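Local coordinates for hydrolase, alpha/beta hydrolase FOLD family (Staphylococcus aureus, PDB 2XMZ), which catalyses, as MenH, the formation of 2-succinyl-6-hydroxy-2,4-cyclohexadiene-1-carboxylate, a lyase step in menaquinone biosynthesis, at residues 65-68 with 69-73; 121-124 with 125-128; 249-252 with 253-256. One frame throughout, in Å; residues are numbered along the deposited sequence. Where two conformers were deposited one is given.

Overall arrangement
Three helix starts in one alpha/beta hydrolase fold illustrate how a chain turns from loop into helix. From the N terminus, interaction 1 (65-73) begins helix 66-77, which packs on helix 92-103 and strand 44-48. Interaction 2 (121-128) comes after strand 110-114 and starts the long helix 123-143, its first turn resting on the loop at Asn198. Interaction 3 (249-256) joins helix 247-250 to the C-terminal helix 252-266, beyond the last strand, 235-240. Each closes only a local turn, and they run in series with neither nesting nor crossing. Interactions 1 and 2 have centres about 23 Å apart; interaction 3 lies across the centre of the chain from both.

Interaction 1. Residues 65-68 with 69-73; sequences NFDY and ITTLL
Asn65 and Ile69 meet at the N-cap of helix 66-77, one of the helices that flank the central sheet of this alpha/beta hydrolase fold. The backbone O of Asn65 accepts from Ile69 N at 3.0 Å, and the Asn65 side chain, its CG swung to chi1 56°, brings OD1 back over the helix start. OD1 takes Tyr68 N at 3.0 Å with a nearly straight bond, 166° at the hydrogen, so a single residue satisfies two N-H groups of the first turn. Ile69 CD1 also settles 3.4 Å from Asn65 O.

At Phe66, one carbonyl is gripped twice by the same residue. Thr70 N and Thr70 OG1 each lie 2.8 Å from Phe66 O and come to it from opposite faces of the carbonyl plane. The hydroxyl can reach back because OG1 stands beside its own backbone N, chi1 -64°, while the methyl is directed elsewhere. The Phe66 ring leaves this turn to pack among Tyr99, Tyr191 and Met196, a buried position.

Asp67 contributes its carbonyl O, which receives Thr71 N at 3.0 Å. Next comes Tyr68, whose O accepts from Leu72 N. Ile69 and Leu72 both rest on Pro51, whereas the Tyr68 ring heads toward Trp64 and its OH is hydrogen-bonded to Ser58 OG. On the way the ring slants across the side chain of Leu72, bringing Tyr68 CE2 to 4.0 Å from Leu72 CD1.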
loop_
_atom_site.group_PDB
_atom_site.type_symbol
_atom_site.label_atom_id
_atom_site.label_comp_id
_atom_site.label_asym_id
_atom_site.label_seq_id
_atom_site.Cartn_x
_atom_site.Cartn_y
_atom_site.Cartn_z
ATOM N N ASN A 65 2.320 15.226 3.049
ATOM C CA ASN A 65 3.474 14.767 2.274
ATOM C C ASN A 65 4.121 13.529 2.926
ATOM O O ASN A 65 3.655 13.047 3.956
ATOM C CB ASN A 65 4.455 15.931 2.037
ATOM C CG ASN A 65 4.905 16.601 3.337
ATOM O OD1 ASN A 65 4.930 15.978 4.403
ATOM N ND2 ASN A 65 5.251 17.876 3.251
ATOM N N PHE A 66 5.171 12.994 2.329
ATOM C CA PHE A 66 5.791 11.803 2.882
ATOM C C PHE A 66 6.399 11.955 4.284
ATOM O O PHE A 66 6.404 11.001 5.056
ATOM C CB PHE A 66 6.757 11.165 1.875
ATOM C CG PHE A 66 6.043 10.350 0.835
ATOM C CD1 PHE A 66 5.823 8.990 1.043
ATOM C CD2 PHE A 66 5.505 10.968 -0.310
ATOM C CE1 PHE A 66 5.105 8.227 0.096
ATOM C CE2 PHE A 66 4.781 10.238 -1.243
ATOM C CZ PHE A 66 4.603 8.858 -1.062
ATOM N N ASP A 67 6.876 13.149 4.617
ATOM C CA ASP A 67 7.466 13.346 5.927
ATOM C C ASP A 67 6.376 13.371 6.992
ATOM O O ASP A 67 6.557 12.820 8.075
ATOM C CB ASP A 67 8.273 14.640 6.016
ATOM C CG ASP A 67 8.911 14.827 7.392
ATOM O OD1 ASP A 67 8.546 15.772 8.118
ATOM O OD2 ASP A 67 9.765 14.006 7.769
ATOM N N TYR A 68 5.251 13.995 6.664
ATOM C CA TYR A 68 4.038 13.916 7.492
ATOM C C TYR A 68 3.599 12.470 7.730
ATOM O O TYR A 68 3.333 12.068 8.863
ATOM C CB TYR A 68 2.884 14.709 6.865
ATOM C CG TYR A 68 1.602 14.634 7.676
ATOM C CD1 TYR A 68 1.344 15.557 8.708
ATOM C CD2 TYR A 68 0.648 13.645 7.413
ATOM C CE1 TYR A 68 0.166 15.486 9.474
ATOM C CE2 TYR A 68 -0.534 13.564 8.160
ATOM C CZ TYR A 68 -0.763 14.480 9.187
ATOM O OH TYR A 68 -1.923 14.386 9.907
ATOM N N ILE A 69 3.500 11.698 6.663
ATOM C CA ILE A 69 3.101 10.287 6.777
ATOM C C ILE A 69 4.133 9.482 7.580
ATOM O O ILE A 69 3.760 8.632 8.397
ATOM C CB ILE A 69 2.870 9.648 5.406
ATOM C CG1 ILE A 69 1.671 10.302 4.727
ATOM C CG2 ILE A 69 2.637 8.113 5.527
ATOM C CD1 ILE A 69 1.772 10.283 3.240
ATOM N N THR A 70 5.413 9.763 7.369
ATOM C CA THR A 70 6.482 9.118 8.160
ATOM C C THR A 70 6.317 9.386 9.644
ATOM O O THR A 70 6.439 8.460 10.452
ATOM C CB THR A 70 7.849 9.580 7.680
ATOM O OG1 THR A 70 7.989 9.129 6.342
ATOM C CG2 THR A 70 9.017 8.994 8.557
ATOM N N THR A 71 6.044 10.646 10.005
ATOM C CA THR A 71 5.793 10.986 11.400
ATOM C C THR A 71 4.594 10.242 11.954
ATOM O O THR A 71 4.624 9.714 13.059
ATOM C CB THR A 71 5.597 12.494 11.589
ATOM O OG1 THR A 71 6.832 13.146 11.292
ATOM C CG2 THR A 71 5.186 12.827 13.035
ATOM N N LEU A 72 3.525 10.235 11.177
ATOM C CA LEU A 72 2.337 9.486 11.496
ATOM C C LEU A 72 2.674 8.046 11.845
ATOM O O LEU A 72 2.238 7.515 12.889
ATOM C CB LEU A 72 1.421 9.525 10.270
ATOM C CG LEU A 72 -0.012 9.040 10.314
ATOM C CD1 LEU A 72 -0.762 9.734 9.159
ATOM C CD2 LEU A 72 -0.093 7.495 10.187
ATOM N N LEU A 73 3.449 7.416 10.969
ATOM C CA LEU A 73 3.832 6.028 11.169
ATOM C C LEU A 73 4.817 5.859 12.328
ATOM O O LEU A 73 4.695 4.906 13.090
ATOM C CB LEU A 73 4.401 5.410 9.887
ATOM C CG LEU A 73 3.542 5.369 8.623
ATOM C CD1 LEU A 73 4.261 4.504 7.559
ATOM C CD2 LEU A 73 2.140 4.836 8.878
HETATM O O HOH W 1 6.370 15.544 10.317
#

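Interaction 2. Residues 121-124 with 125-128; sequences KEEA and NQLE
Glu122 O and the N-H groups of Asn125 and Gln126 form the tight part of this contact, where Glu122 is the N-cap residue of helix 123-143. Gln126 N lies in the plane of the Glu122 carbonyl, 3.0 Å from its O, and makes the regular first bond of the helix. Asn125 N is just as near to that O, but it meets it at a bent 121°, and the bond is weak. Glu123 O accepts from Leu127 N at 2.9 Å, carrying the helical pattern onward.

Gln126 is the buried side chain here. Its CG stands beside the backbone N, chi1 -73°, and the chain beyond is extended, which lays the amide alongside Glu123. The two side chains run next to each other and point the same way, with carboxylate and amide planes 46° apart. Glu123 OE2 and Gln126 OE1 approach to 2.9 Å, but both are acceptors and form no bond; the closeness is doubtful, given the uncommon first torsion of Glu123. A water bridges the pair instead, donating to Glu123 OE2 at 3.0 Å and accepting from Gln126 NE2 at 3.3 Å; the same NE2 is also hydrogen-bonded to Ile120 O, which helps to fix the amide.

The other side is looser and faces solvent. Ala124, Leu127 and Glu128 are exposed there; Glu128 N bonds Ala124 O, and Glu128 CG passes 3.4 Å from that oxygen.

Lys121 and Gln126 rest against the loop at Asn198, and Lys121 also against Trp200. From this outlying start, helix 123-143 opens the run of helices inserted between strands 110-114 and 210-215, the usual place of the cap in this fold.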
loop_
_atom_site.group_PDB
_atom_site.type_symbol
_atom_site.label_atom_id
_atom_site.label_comp_id
_atom_site.label_asym_id
_atom_site.label_seq_id
_atom_site.Cartn_x
_atom_site.Cartn_y
_atom_site.Cartn_z
ATOM N N LYS A 121 11.283 8.024 -11.935
ATOM C CA LYS A 121 12.682 8.412 -12.064
ATOM C C LYS A 121 12.888 9.761 -12.743
ATOM O O LYS A 121 13.559 10.643 -12.204
ATOM C CB LYS A 121 13.444 7.377 -12.887
ATOM C CG LYS A 121 13.896 6.156 -12.143
ATOM C CD LYS A 121 15.143 5.644 -12.879
ATOM C CE LYS A 121 15.268 4.161 -12.759
ATOM N NZ LYS A 121 16.257 3.655 -13.756
ATOM N N GLU A 122 12.335 9.920 -13.937
ATOM C CA GLU A 122 12.669 11.088 -14.726
ATOM C C GLU A 122 11.690 12.239 -14.488
ATOM O O GLU A 122 10.487 12.025 -14.420
ATOM C CB GLU A 122 12.797 10.724 -16.208
ATOM C CG GLU A 122 13.633 9.450 -16.473
ATOM C CD GLU A 122 15.077 9.521 -15.985
ATOM O OE1 GLU A 122 15.630 10.629 -15.850
ATOM O OE2 GLU A 122 15.672 8.452 -15.748
ATOM N N GLU A 123 12.242 13.445 -14.376
ATOM C CA GLU A 123 11.500 14.672 -14.089
ATOM C C GLU A 123 10.258 14.909 -14.939
ATOM O O GLU A 123 9.194 15.223 -14.403
ATOM C CB GLU A 123 12.423 15.892 -14.201
ATOM C CG GLU A 123 12.558 16.688 -12.906
ATOM C CD GLU A 123 13.607 16.122 -11.954
ATOM O OE1 GLU A 123 14.816 16.338 -12.196
ATOM O OE2 GLU A 123 13.222 15.482 -10.953
ATOM N N ALA A 124 10.396 14.772 -16.257
ATOM C CA ALA A 124 9.268 15.014 -17.164
ATOM C C ALA A 124 8.126 14.022 -16.927
ATOM O O ALA A 124 6.950 14.377 -17.075
ATOM C CB ALA A 124 9.709 14.967 -18.596
ATOM N N ASN A 125 8.475 12.782 -16.573
ATOM C CA ASN A 125 7.457 11.799 -16.259
ATOM C C ASN A 125 6.819 12.100 -14.903
ATOM O O ASN A 125 5.632 11.865 -14.726
ATOM C CB ASN A 125 7.994 10.360 -16.319
ATOM C CG ASN A 125 8.336 9.909 -17.741
ATOM O OD1 ASN A 125 7.830 10.452 -18.721
ATOM N ND2 ASN A 125 9.202 8.915 -17.849
ATOM N N GLN A 126 7.599 12.639 -13.966
ATOM C CA GLN A 126 7.057 13.045 -12.664
ATOM C C GLN A 126 6.019 14.143 -12.862
ATOM O O GLN A 126 4.940 14.088 -12.264
ATOM C CB GLN A 126 8.148 13.542 -11.709
ATOM C CG GLN A 126 9.052 12.466 -11.129
ATOM C CD GLN A 126 10.258 13.043 -10.374
ATOM O OE1 GLN A 126 10.662 14.190 -10.594
ATOM N NE2 GLN A 126 10.838 12.239 -9.499
ATOM N N LEU A 127 6.349 15.115 -13.714
ATOM C CA LEU A 127 5.448 16.213 -14.052
ATOM C C LEU A 127 4.186 15.718 -14.751
ATOM O O LEU A 127 3.087 16.166 -14.412
ATOM C CB LEU A 127 6.156 17.276 -14.901
ATOM C CG LEU A 127 5.305 18.497 -15.308
ATOM C CD1 LEU A 127 4.670 19.234 -14.094
ATOM C CD2 LEU A 127 6.107 19.459 -16.169
ATOM N N GLU A 128 4.344 14.816 -15.729
ATOM C CA GLU A 128 3.205 14.242 -16.461
ATOM C C GLU A 128 2.199 13.697 -15.437
ATOM O O GLU A 128 0.998 13.933 -15.533
ATOM C CB GLU A 128 3.661 13.097 -17.383
ATOM C CG GLU A 128 4.117 13.498 -18.789
ATOM C CD GLU A 128 4.913 12.380 -19.505
ATOM O OE1 GLU A 128 4.832 11.194 -19.070
ATOM O OE2 GLU A 128 5.622 12.693 -20.497
HETATM O O HOH W 2 13.808 13.465 -8.857
#

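Interaction 3. Residues 249-252 with 253-256; sequences VEDS and DEFD
The Asp256 carboxylate lies flat against Ser252 O, which sits over one of its faces, 3.1 Å from Asp256 CG and almost straight above it. In the same way Asp251, the N-cap residue of helix 252-266, offers one face of its carboxylate to the side chain of Glu254, whose CB is 3.4 Å from Asp251 OD2. The Asp251 and Glu254 carboxylates are turned 52° from each other. The third flat group is the ring of Phe255, with Ser252 O at its edge, near the ring plane and 4.1 Å from CD2. Around it gather the rings of His35, His248 and Phe88, the last roughly perpendicular, so Phe255 is buried toward the interior of this alpha/beta hydrolase fold.

Asp251 is where helix 247-250 gives way to helix 252-266. Its CG stands anti to the backbone N, chi1 -162°, and this carries OD1 forward to Glu254 N. That capping bond is nearly straight at the hydrogen (165°), but the N comes from over the carboxylate face and is 3.4 Å from OD1, a weak bond. The backbone does the firmer work: Phe255 N binds Asp251 O, and Asp256 N binds Ser252 O at 2.8 Å. Neither carboxylate oxygen of Asp256 bonds Ser252 O. Asp256 OD1 has its strongest partner in His35 ND1, which probably helps offset the charge, and OD2 forms a long, weak ion pair with Lys38.

Two waters bridge the turn. One donates to Asp251 OD2 and to Glu254 OE1, joining two like-charged groups that do not touch. The other donates to Asp251 OD1 at 2.8 Å and accepts from Asp253 N at 3.0 Å, linking a first-turn N-H to the capping carboxylate.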
loop_
_atom_site.group_PDB
_atom_site.type_symbol
_atom_site.label_atom_id
_atom_site.label_comp_id
_atom_site.label_asym_id
_atom_site.label_seq_id
_atom_site.Cartn_x
_atom_site.Cartn_y
_atom_site.Cartn_z
ATOM N N VAL A 249 -6.728 -9.314 -3.398
ATOM C CA VAL A 249 -8.172 -9.494 -3.607
ATOM C C VAL A 249 -8.495 -10.561 -4.667
ATOM O O VAL A 249 -9.527 -11.226 -4.585
ATOM C CB VAL A 249 -8.829 -8.155 -3.993
ATOM C CG1 VAL A 249 -10.226 -8.367 -4.493
ATOM C CG2 VAL A 249 -8.877 -7.240 -2.793
ATOM N N GLU A 250 -7.626 -10.700 -5.669
ATOM C CA GLU A 250 -7.930 -11.542 -6.826
ATOM C C GLU A 250 -7.556 -12.993 -6.559
ATOM O O GLU A 250 -8.244 -13.907 -7.023
ATOM C CB GLU A 250 -7.223 -11.027 -8.088
ATOM C CG GLU A 250 -7.651 -9.626 -8.489
ATOM C CD GLU A 250 -7.274 -9.267 -9.919
ATOM O OE1 GLU A 250 -6.620 -10.083 -10.610
ATOM O OE2 GLU A 250 -7.631 -8.141 -10.341
ATOM N N ASP A 251 -6.457 -13.188 -5.820
ATOM C CA ASP A 251 -6.077 -14.497 -5.300
ATOM C C ASP A 251 -5.607 -14.361 -3.851
ATOM O O ASP A 251 -4.388 -14.371 -3.574
ATOM C CB ASP A 251 -4.975 -15.117 -6.144
ATOM C CG ASP A 251 -4.858 -16.617 -5.928
ATOM O OD1 ASP A 251 -5.408 -17.126 -4.916
ATOM O OD2 ASP A 251 -4.224 -17.285 -6.779
ATOM N N SER A 252 -6.576 -14.230 -2.948
ATOM C CA SER A 252 -6.317 -14.002 -1.522
ATOM C C SER A 252 -5.522 -15.133 -0.879
ATOM O O SER A 252 -4.654 -14.888 -0.050
ATOM C CB SER A 252 -7.619 -13.747 -0.737
ATOM O OG SER A 252 -8.334 -12.630 -1.232
ATOM N N ASP A 253 -5.806 -16.367 -1.257
ATOM C CA ASP A 253 -5.131 -17.504 -0.636
ATOM C C ASP A 253 -3.652 -17.601 -0.999
ATOM O O ASP A 253 -2.800 -17.767 -0.123
ATOM C CB ASP A 253 -5.868 -18.796 -0.958
ATOM C CG ASP A 253 -7.176 -18.904 -0.203
ATOM O OD1 ASP A 253 -7.298 -18.272 0.875
ATOM O OD2 ASP A 253 -8.085 -19.600 -0.689
ATOM N N GLU A 254 -3.356 -17.510 -2.292
ATOM C CA GLU A 254 -1.975 -17.487 -2.745
ATOM C C GLU A 254 -1.258 -16.295 -2.109
ATOM O O GLU A 254 -0.155 -16.441 -1.580
ATOM C CB GLU A 254 -1.912 -17.445 -4.277
ATOM C CG GLU A 254 -0.525 -17.523 -4.893
ATOM C CD GLU A 254 0.158 -18.847 -4.666
ATOM O OE1 GLU A 254 -0.540 -19.849 -4.362
ATOM O OE2 GLU A 254 1.401 -18.879 -4.782
ATOM N N PHE A 255 -1.896 -15.127 -2.147
ATOM C CA PHE A 255 -1.365 -13.932 -1.484
ATOM C C PHE A 255 -1.010 -14.258 -0.022
ATOM O O PHE A 255 0.110 -13.986 0.416
ATOM C CB PHE A 255 -2.359 -12.757 -1.571
ATOM C CG PHE A 255 -1.985 -11.579 -0.710
ATOM C CD1 PHE A 255 -1.114 -10.593 -1.180
ATOM C CD2 PHE A 255 -2.489 -11.467 0.581
ATOM C CE1 PHE A 255 -0.760 -9.502 -0.371
ATOM C CE2 PHE A 255 -2.142 -10.389 1.393
ATOM C CZ PHE A 255 -1.273 -9.406 0.918
ATOM N N ASP A 256 -1.959 -14.837 0.713
ATOM C CA ASP A 256 -1.740 -15.217 2.114
ATOM C C ASP A 256 -0.594 -16.219 2.295
ATOM O O ASP A 256 0.258 -16.050 3.175
ATOM C CB ASP A 256 -3.019 -15.780 2.734
ATOM C CG ASP A 256 -4.062 -14.714 2.997
ATOM O OD1 ASP A 256 -3.703 -13.520 2.988
ATOM O OD2 ASP A 256 -5.236 -15.081 3.225
HETATM O O HOH W 3 -7.719 -17.305 -3.318
HETATM O O HOH W 4 -2.667 -20.087 -6.659
#